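Local structure of fervidolysin (Fervidobacterium pennivorans, 1R6V) at residues Asp506-Ala511 against Gly523-Leu528; Glu518-Gly523 against Leu653-Asp658; Met530-Gln535 against Trp665-Gly670. The protein degrades keratin into peptides as a subtilisin-like serine protease, which lets the bacterium grow on native feathers. The protein carries 1 engineered substitution. One frame throughout, in Å; residues are numbered along the deposited sequence.

Contact 1 of 3, residues Asp506-Ala511 against Gly523-Leu528; sequences DHWDRA and GYAIAL
His-507 and Asp-509 face Ala-527 and Ala-525 across two irregular loop segments, with CA atoms 5.1 Å apart for His-507 and Ala-527. No direct backbone hydrogen bond joins them; the backbones are joined partly through water. One water donates to Asp-506 O and accepts from Ile-526 N. Another donates to Ala-527 O and accepts a weak bond from Asp-509 N. A CA-H...O contact adds to this, from His-507 CA to Ala-527 O.

The main direct grip is the carboxylate of Asp-509. Asp-509 OD1 takes the N-H of Tyr-524 (N to OD1 2.7 Å) in a nearly straight bond, 162° at the hydrogen. This donor comes from above the carboxylate plane. Gly-523 N adds a weak, more bent bond to the same oxygen. The other oxygen, OD2, accepts from Gly-522 N, so one side chain accepts from three consecutive amides, one of them weakly. With CG anti to the backbone N (chi1 -167°), the Asp-509 carboxylate is carried to the amides of Gly-523 and Tyr-524.

Trp-508 lies across the apolar part. Ala-525 CB sits over one face of the Trp-508 indole, 3.8 Å from the centroid of the five-membered ring, a CH-pi contact. Farther along the ring, Trp-508 CH2 touches Tyr-524 CB at 3.5 Å, the two side chains crossing at about a right angle. Ala-525 CB also packs against Asp-509 CB at 3.4 Å. Tyr-524 OH is hydrogen-bonded to Asp-79 and Lys-75 of the propeptide.

Asp-509 is itself the centre of an inverse gamma turn. The contact folds together the long loop between strands 496-505 and 535-543 of the Ig-like domain.

Contact 2 of 3, residues Glu518-Gly523 against Leu653-Asp658; sequences ESIPGG and LNLGTD
Leu-655 and Leu-653 meet the loop residues Ile-520 to Gly-523 through carbon contacts, and no hydrogen bond crosses between the two segments. Ile-520 and Leu-653 reach toward each other tip to tip. Ile-520 CG2 lies 3.5 Å from Leu-653 CD2, tighter than usual for two methyl groups, and Ile-520 CD1 touches the same methyl. Leu-653 CG is anti to its own backbone N (chi1 -178°), which turns the branched end toward Ile-520.

Leu-655 spreads its two methyls over neighbouring parts of this loop. Leu-655 CD2 rests on Pro-521 O at 3.5 Å and lies near Ile-520 CG2. Leu-655 CD1 lies 3.7 Å from Gly-523 CA. A side chain on Gly-523 would run into this methyl, and at the backbone angles of Gly-523 a CB would also press on the carbonyl O of Gly-522. Shortening Leu-655 to an alanine removes both methyls and would probably open a gap beside Gly-523 and Pro-521 and cost Ile-520 CG2 one of its neighbours.

Behind the leucines, Asn-654 shapes the loop. Asn-654 OD1 accepts from Gly-656 N at 2.9 Å. Gly-656 N comes from above the carbonyl plane. Ile-662 N also donates to this oxygen. Asn-654 ND2 donates to Thr-657 O at 3.0 Å. Backbone bonds of Leu-653 to Val-664 and of Leu-655 to Ile-662 hold the leucines in place. Lys-82 of the propeptide bonds to Gly-522 O, and weakly to Leu-655 O, so it touches both sides.

The bond from Gly-656 N closes an Asx turn at Asn-654. The contact as a whole is a small apolar interface between loops of the two beta-sandwich domains.

Contact 3 of 3, residues Met530-Gln535 against Trp665-Gly670; sequences MAEERQ and WWTIFG
Glu-532 OE2 is gripped by two groups, the backbone N-H of Thr-667 and the guanidinium of Arg-529. The bond from Thr-667 N to Glu-532 OE2 is 2.7 Å long and nearly straight, 170° at the hydrogen. The donor stands above the carboxylate plane, 55° out of it. Arg-529 NH1 forms a salt bridge with the same oxygen and also bonds to Trp-665 O. The carboxylate is buried, and this cation probably offsets its negative charge. The other oxygen, OE1, accepts a weak bond from Leu-528 N.

Glu-532 reaches the strand because CG is anti to its own carbonyl carbon (chi1 -62°) and the chain runs extended beyond it. The side chain crosses that of Thr-667 at about a right angle. Glu-532 OE2 also comes within 3.3 Å of Trp-666 CA. A water ties the backbones together, donating to Glu-532 O and to Thr-667 O, each at 2.9 Å.

Phe-669 makes the second half of the contact. Glu-532 O lies at the edge of the Phe-669 ring, near the ring plane, 3.7 Å from CE1. Arg-534 CG packs 3.5 Å from Phe-669 CE1, and the two side chains slide past each other in opposite directions. The Arg-534 chain bends at chi2 and chi3, which brings NE to the carbonyl of Glu-533. Arg-534 NE bonds to Glu-533 O at 3.0 Å, with that oxygen in the guanidinium plane. NH1 bonds to Asn-555 O, so the far end of the arginine is fixed as well.

Strand 666-669 pairs with strand 604-610 in the second beta-sandwich domain. A short 3-10 segment, 530-532, brings Glu-532 to it from the Ig-like domain. The contact is a buried interface of mixed character, polar at Glu-532 and apolar at Phe-669, between the two sandwich domains.

Contacts 1 and 3 are buried, while contact 2 is partly buried and carries the exposed Ile-520. Contact 1 lies within one domain, whereas contacts 2 and 3 join the two beta-sandwich domains. All three draw on the same long loop between strands 496-505 and 535-543. Their chemistry differs: contacts 1 and 3 each use an acidic side chain to take backbone amides, with water between the backbones, and contact 2 is apolar. Gly-523 belongs to contacts 1 and 2. Trp-665 of contact 3 bonds through NE1 to Ile-526 O of contact 1 and packs against Leu-655 of contact 2.

Contact 1 of 3, residues Asp506-Ala511 against Gly523-Leu528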
loop_
_atom_site.group_PDB
_atom_site.type_symbol
_atom_site.label_atom_id
_atom_site.label_comp_id
_atom_site.label_asym_id
_atom_site.label_seq_id
_atom_site.Cartn_x
_atom_site.Cartn_y
_atom_site.Cartn_z
ATOM N N ASP A 506 14.732 5.702 3.802
ATOM C CA ASP A 506 15.018 4.577 2.930
ATOM C C ASP A 506 16.000 4.986 1.838
ATOM O O ASP A 506 15.689 5.827 1.004
ATOM C CB ASP A 506 13.709 4.089 2.308
ATOM C CG ASP A 506 13.885 2.852 1.458
ATOM O OD1 ASP A 506 14.963 2.221 1.513
ATOM O OD2 ASP A 506 12.928 2.505 0.739
ATOM N N HIS A 507 17.249 4.318 1.828
ATOM C CA HIS A 507 18.245 4.653 0.820
ATOM C C HIS A 507 18.179 3.621 -0.299
ATOM O O HIS A 507 19.097 2.814 -0.456
ATOM C CB HIS A 507 19.642 4.659 1.448
ATOM C CG HIS A 507 19.834 3.611 2.503
ATOM N ND1 HIS A 507 19.220 3.675 3.735
ATOM C CD2 HIS A 507 20.567 2.472 2.507
ATOM C CE1 HIS A 507 19.566 2.624 4.455
ATOM N NE2 HIS A 507 20.382 1.877 3.733
ATOM N N TRP A 508 17.094 3.647 -1.071
ATOM C CA TRP A 508 16.895 2.695 -2.168
ATOM C C TRP A 508 17.564 3.116 -3.465
ATOM O O TRP A 508 17.658 2.327 -4.405
ATOM C CB TRP A 508 15.405 2.500 -2.452
ATOM C CG TRP A 508 14.684 3.769 -2.843
ATOM C CD1 TRP A 508 14.130 4.679 -1.998
ATOM C CD2 TRP A 508 14.444 4.264 -4.176
ATOM N NE1 TRP A 508 13.559 5.706 -2.707
ATOM C CE2 TRP A 508 13.737 5.479 -4.047
ATOM C CE3 TRP A 508 14.761 3.797 -5.461
ATOM C CZ2 TRP A 508 13.334 6.241 -5.160
ATOM C CZ3 TRP A 508 14.362 4.554 -6.569
ATOM C CH2 TRP A 508 13.655 5.762 -6.408
ATOM N N ASP A 509 17.999 4.372 -3.505
ATOM C CA ASP A 509 18.652 4.960 -4.665
ATOM C C ASP A 509 20.128 4.578 -4.617
ATOM O O ASP A 509 20.991 5.414 -4.348
ATOM C CB ASP A 509 18.483 6.484 -4.601
ATOM C CG ASP A 509 18.847 7.176 -5.894
ATOM O OD1 ASP A 509 18.856 8.424 -5.891
ATOM O OD2 ASP A 509 19.115 6.487 -6.903
ATOM N N ARG A 510 20.402 3.302 -4.862
ATOM C CA ARG A 510 21.764 2.774 -4.839
ATOM C C ARG A 510 22.672 3.533 -5.800
ATOM O O ARG A 510 22.200 4.311 -6.634
ATOM C CB ARG A 510 21.746 1.288 -5.193
ATOM N N ALA A 511 23.976 3.308 -5.675
ATOM C CA ALA A 511 24.958 3.962 -6.535
ATOM C C ALA A 511 25.973 2.940 -7.046
ATOM O O ALA A 511 27.165 3.238 -7.163
ATOM C CB ALA A 511 25.669 5.073 -5.763
ATOM N N GLY A 523 19.441 10.506 -7.269
ATOM C CA GLY A 523 18.975 11.618 -6.461
ATOM C C GLY A 523 17.465 11.510 -6.275
ATOM O O GLY A 523 16.758 12.517 -6.217
ATOM N N TYR A 524 16.961 10.283 -6.172
ATOM C CA TYR A 524 15.514 10.076 -6.011
ATOM C C TYR A 524 15.099 9.767 -4.571
ATOM O O TYR A 524 14.021 10.171 -4.121
ATOM C CB TYR A 524 15.044 8.932 -6.905
ATOM C CG TYR A 524 15.528 9.028 -8.331
ATOM C CD1 TYR A 524 15.387 10.206 -9.060
ATOM C CD2 TYR A 524 16.148 7.942 -8.941
ATOM C CE1 TYR A 524 15.861 10.297 -10.372
ATOM C CE2 TYR A 524 16.622 8.018 -10.244
ATOM C CZ TYR A 524 16.478 9.196 -10.954
ATOM O OH TYR A 524 16.963 9.265 -12.243
ATOM N N ALA A 525 15.943 9.032 -3.860
ATOM C CA ALA A 525 15.658 8.670 -2.475
ATOM C C ALA A 525 15.856 9.862 -1.551
ATOM O O ALA A 525 16.467 10.856 -1.922
ATOM C CB ALA A 525 16.553 7.512 -2.040
ATOM N N ILE A 526 15.325 9.766 -0.340
ATOM C CA ILE A 526 15.470 10.850 0.612
ATOM C C ILE A 526 16.925 10.930 1.061
ATOM O O ILE A 526 17.487 12.017 1.172
ATOM C CB ILE A 526 14.605 10.608 1.842
ATOM C CG1 ILE A 526 13.124 10.721 1.462
ATOM C CG2 ILE A 526 14.971 11.591 2.933
ATOM C CD1 ILE A 526 12.724 12.091 0.915
ATOM N N ALA A 527 17.502 9.764 1.339
ATOM C CA ALA A 527 18.884 9.660 1.785
ATOM C C ALA A 527 19.665 8.929 0.708
ATOM O O ALA A 527 19.153 8.000 0.082
ATOM C CB ALA A 527 18.956 8.879 3.101
ATOM N N LEU A 528 20.907 9.339 0.500
ATOM C CA LEU A 528 21.742 8.731 -0.522
ATOM C C LEU A 528 22.712 7.690 0.011
ATOM O O LEU A 528 23.316 6.954 -0.772
ATOM C CB LEU A 528 22.537 9.829 -1.244
ATOM C CG LEU A 528 21.684 10.932 -1.885
ATOM C CD1 LEU A 528 22.574 12.033 -2.478
ATOM C CD2 LEU A 528 20.811 10.322 -2.972
HETATM O O HOH W 1 13.848 7.429 0.724
HETATM O O HOH W 2 22.150 3.791 -1.218
HETATM O O HOH W 3 19.569 5.978 -1.709
#

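Contact 2 of 3, residues Glu518-Gly523 against Leu653-Asp658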
loop_
_atom_site.group_PDB
_atom_site.type_symbol
_atom_site.label_atom_id
_atom_site.label_comp_id
_atom_site.label_asym_id
_atom_site.label_seq_id
_atom_site.Cartn_x
_atom_site.Cartn_y
_atom_site.Cartn_z
ATOM N N GLU A 518 30.412 -0.178 -10.136
ATOM C CA GLU A 518 30.239 1.168 -9.592
ATOM C C GLU A 518 29.236 1.978 -10.412
ATOM O O GLU A 518 29.172 1.846 -11.635
ATOM C CB GLU A 518 31.586 1.888 -9.552
ATOM N N SER A 519 28.456 2.814 -9.731
ATOM C CA SER A 519 27.459 3.652 -10.392
ATOM C C SER A 519 27.341 5.013 -9.705
ATOM O O SER A 519 28.304 5.507 -9.113
ATOM C CB SER A 519 26.103 2.949 -10.398
ATOM N N ILE A 520 26.156 5.612 -9.786
ATOM C CA ILE A 520 25.901 6.919 -9.187
ATOM C C ILE A 520 24.417 7.048 -8.836
ATOM O O ILE A 520 23.551 6.603 -9.591
ATOM C CB ILE A 520 26.289 8.059 -10.164
ATOM C CG1 ILE A 520 27.814 8.197 -10.229
ATOM C CG2 ILE A 520 25.661 9.374 -9.725
ATOM C CD1 ILE A 520 28.289 9.338 -11.122
ATOM N N PRO A 521 24.106 7.661 -7.680
ATOM C CA PRO A 521 22.706 7.825 -7.275
ATOM C C PRO A 521 21.970 8.754 -8.231
ATOM O O PRO A 521 22.566 9.673 -8.788
ATOM C CB PRO A 521 22.824 8.406 -5.868
ATOM C CG PRO A 521 24.068 9.223 -5.957
ATOM C CD PRO A 521 25.009 8.306 -6.709
ATOM N N GLY A 522 20.681 8.506 -8.430
ATOM C CA GLY A 522 19.906 9.344 -9.325
ATOM C C GLY A 522 19.432 10.581 -8.595
ATOM O O GLY A 522 19.088 11.592 -9.211
ATOM N N GLY A 523 19.441 10.506 -7.269
ATOM C CA GLY A 523 18.975 11.618 -6.461
ATOM C C GLY A 523 17.465 11.510 -6.275
ATOM O O GLY A 523 16.758 12.517 -6.217
ATOM N N LEU A 653 29.386 16.425 -7.435
ATOM C CA LEU A 653 28.477 16.020 -8.498
ATOM C C LEU A 653 27.087 16.619 -8.529
ATOM O O LEU A 653 26.329 16.505 -7.572
ATOM C CB LEU A 653 28.362 14.496 -8.480
ATOM C CG LEU A 653 27.504 13.803 -9.530
ATOM C CD1 LEU A 653 28.077 14.043 -10.926
ATOM C CD2 LEU A 653 27.469 12.318 -9.213
ATOM N N ASN A 654 26.764 17.258 -9.650
ATOM C CA ASN A 654 25.441 17.831 -9.840
ATOM C C ASN A 654 24.589 16.712 -10.453
ATOM O O ASN A 654 24.879 16.221 -11.546
ATOM C CB ASN A 654 25.536 19.031 -10.791
ATOM C CG ASN A 654 24.200 19.723 -11.004
ATOM O OD1 ASN A 654 23.185 19.360 -10.405
ATOM N ND2 ASN A 654 24.199 20.734 -11.864
ATOM N N LEU A 655 23.551 16.289 -9.737
ATOM C CA LEU A 655 22.684 15.221 -10.212
ATOM C C LEU A 655 21.618 15.795 -11.131
ATOM O O LEU A 655 20.822 15.060 -11.708
ATOM C CB LEU A 655 22.022 14.507 -9.023
ATOM C CG LEU A 655 23.016 13.935 -8.008
ATOM C CD1 LEU A 655 22.294 13.328 -6.798
ATOM C CD2 LEU A 655 23.869 12.872 -8.704
ATOM N N GLY A 656 21.627 17.122 -11.255
ATOM C CA GLY A 656 20.664 17.807 -12.100
ATOM C C GLY A 656 21.333 18.415 -13.314
ATOM O O GLY A 656 22.154 17.766 -13.956
ATOM N N THR A 657 20.983 19.658 -13.630
ATOM C CA THR A 657 21.561 20.347 -14.780
ATOM C C THR A 657 22.104 21.698 -14.361
ATOM O O THR A 657 21.879 22.147 -13.241
ATOM C CB THR A 657 20.509 20.603 -15.867
ATOM O OG1 THR A 657 19.536 21.524 -15.360
ATOM C CG2 THR A 657 19.825 19.306 -16.272
ATOM N N ASP A 658 22.809 22.361 -15.270
ATOM C CA ASP A 658 23.358 23.673 -14.969
ATOM C C ASP A 658 22.213 24.614 -14.603
ATOM O O ASP A 658 22.286 25.349 -13.617
ATOM C CB ASP A 658 24.119 24.219 -16.183
ATOM C CG ASP A 658 24.793 25.550 -15.905
ATOM O OD1 ASP A 658 24.083 26.543 -15.614
ATOM O OD2 ASP A 658 26.042 25.604 -15.982
#

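Contact 3 of 3, residues Met530-Gln535 against Trp665-Gly670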
loop_
_atom_site.group_PDB
_atom_site.type_symbol
_atom_site.label_atom_id
_atom_site.label_comp_id
_atom_site.label_asym_id
_atom_site.label_seq_id
_atom_site.Cartn_x
_atom_site.Cartn_y
_atom_site.Cartn_z
ATOM N N MET A 530 23.690 4.676 3.275
ATOM C CA MET A 530 23.273 3.845 4.402
ATOM C C MET A 530 23.727 4.503 5.707
ATOM O O MET A 530 23.055 4.408 6.735
ATOM C CB MET A 530 23.878 2.438 4.278
ATOM C CG MET A 530 23.371 1.451 5.323
ATOM S SD MET A 530 24.055 -0.211 5.102
ATOM C CE MET A 530 22.807 -0.937 4.081
ATOM N N ALA A 531 24.858 5.204 5.656
ATOM C CA ALA A 531 25.388 5.867 6.838
ATOM C C ALA A 531 24.461 6.944 7.400
ATOM O O ALA A 531 24.608 7.348 8.552
ATOM C CB ALA A 531 26.770 6.481 6.529
ATOM N N GLU A 532 23.509 7.407 6.593
ATOM C CA GLU A 532 22.575 8.437 7.030
ATOM C C GLU A 532 21.348 7.858 7.745
ATOM O O GLU A 532 20.630 8.580 8.439
ATOM C CB GLU A 532 22.135 9.276 5.830
ATOM C CG GLU A 532 23.304 9.992 5.175
ATOM C CD GLU A 532 22.979 10.563 3.817
ATOM O OE1 GLU A 532 22.308 9.860 3.029
ATOM O OE2 GLU A 532 23.412 11.706 3.547
ATOM N N GLU A 533 21.117 6.568 7.569
ATOM C CA GLU A 533 19.976 5.913 8.200
ATOM C C GLU A 533 20.113 5.951 9.722
ATOM O O GLU A 533 21.203 5.785 10.260
ATOM C CB GLU A 533 19.870 4.460 7.733
ATOM C CG GLU A 533 18.638 3.738 8.283
ATOM C CD GLU A 533 18.626 2.244 7.995
ATOM O OE1 GLU A 533 17.692 1.558 8.480
ATOM O OE2 GLU A 533 19.538 1.753 7.289
ATOM N N ARG A 534 18.995 6.187 10.403
ATOM C CA ARG A 534 18.956 6.233 11.861
ATOM C C ARG A 534 17.954 5.155 12.280
ATOM O O ARG A 534 17.070 4.797 11.506
ATOM C CB ARG A 534 18.459 7.597 12.347
ATOM C CG ARG A 534 19.163 8.816 11.760
ATOM C CD ARG A 534 20.467 9.099 12.477
ATOM N NE ARG A 534 21.383 7.989 12.316
ATOM C CZ ARG A 534 22.324 7.645 13.183
ATOM N NH1 ARG A 534 22.498 8.321 14.312
ATOM N NH2 ARG A 534 23.085 6.601 12.914
ATOM N N GLN A 535 18.095 4.641 13.497
ATOM C CA GLN A 535 17.190 3.610 13.994
ATOM C C GLN A 535 16.775 3.873 15.437
ATOM O O GLN A 535 17.495 4.519 16.198
ATOM C CB GLN A 535 17.846 2.228 13.896
ATOM C CG GLN A 535 18.199 1.799 12.480
ATOM C CD GLN A 535 18.828 0.421 12.433
ATOM O OE1 GLN A 535 19.658 0.076 13.279
ATOM N NE2 GLN A 535 18.447 -0.374 11.434
ATOM N N TRP A 665 23.737 15.462 -1.774
ATOM C CA TRP A 665 23.519 16.036 -0.459
ATOM C C TRP A 665 23.774 15.063 0.674
ATOM O O TRP A 665 23.897 13.859 0.452
ATOM C CB TRP A 665 22.094 16.585 -0.355
ATOM C CG TRP A 665 21.028 15.530 -0.464
ATOM C CD1 TRP A 665 20.469 14.808 0.563
ATOM C CD2 TRP A 665 20.396 15.074 -1.665
ATOM N NE1 TRP A 665 19.531 13.934 0.070
ATOM C CE2 TRP A 665 19.463 14.074 -1.294
ATOM C CE3 TRP A 665 20.525 15.413 -3.020
ATOM C CZ2 TRP A 665 18.656 13.407 -2.230
ATOM C CZ3 TRP A 665 19.722 14.749 -3.957
ATOM C CH2 TRP A 665 18.799 13.757 -3.554
ATOM N N TRP A 666 23.867 15.624 1.876
ATOM C CA TRP A 666 24.098 14.869 3.111
ATOM C C TRP A 666 22.835 15.074 3.941
ATOM O O TRP A 666 22.413 16.210 4.177
ATOM C CB TRP A 666 25.321 15.429 3.843
ATOM C CG TRP A 666 26.523 15.476 2.953
ATOM C CD1 TRP A 666 26.844 16.459 2.067
ATOM C CD2 TRP A 666 27.504 14.444 2.786
ATOM N NE1 TRP A 666 27.960 16.103 1.350
ATOM C CE2 TRP A 666 28.387 14.870 1.770
ATOM C CE3 TRP A 666 27.717 13.197 3.394
ATOM C CZ2 TRP A 666 29.470 14.097 1.345
ATOM C CZ3 TRP A 666 28.793 12.426 2.971
ATOM C CH2 TRP A 666 29.657 12.883 1.953
ATOM N N THR A 667 22.245 13.968 4.371
ATOM C CA THR A 667 20.999 13.993 5.128
ATOM C C THR A 667 21.262 13.846 6.624
ATOM O O THR A 667 21.783 12.825 7.066
ATOM C CB THR A 667 20.074 12.866 4.610
ATOM O OG1 THR A 667 19.852 13.050 3.204
ATOM C CG2 THR A 667 18.720 12.895 5.312
ATOM N N ILE A 668 20.907 14.876 7.382
ATOM C CA ILE A 668 21.120 14.887 8.826
ATOM C C ILE A 668 19.882 15.362 9.585
ATOM O O ILE A 668 18.957 15.946 9.005
ATOM C CB ILE A 668 22.336 15.765 9.206
ATOM C CG1 ILE A 668 22.132 17.205 8.731
ATOM C CG2 ILE A 668 23.598 15.157 8.619
ATOM C CD1 ILE A 668 22.346 17.409 7.264
ATOM N N PHE A 669 19.878 15.119 10.893
ATOM C CA PHE A 669 18.727 15.463 11.717
ATOM C C PHE A 669 19.003 16.353 12.926
ATOM O O PHE A 669 18.102 16.637 13.715
ATOM C CB PHE A 669 18.051 14.155 12.146
ATOM C CG PHE A 669 17.814 13.212 10.997
ATOM C CD1 PHE A 669 18.762 12.258 10.654
ATOM C CD2 PHE A 669 16.685 13.347 10.197
ATOM C CE1 PHE A 669 18.602 11.454 9.520
ATOM C CE2 PHE A 669 16.512 12.549 9.059
ATOM C CZ PHE A 669 17.471 11.602 8.719
ATOM N N GLY A 670 20.244 16.804 13.060
ATOM C CA GLY A 670 20.582 17.673 14.165
ATOM C C GLY A 670 20.764 16.952 15.486
ATOM O O GLY A 670 20.919 15.738 15.535
HETATM O O HOH W 4 21.962 10.984 9.279
#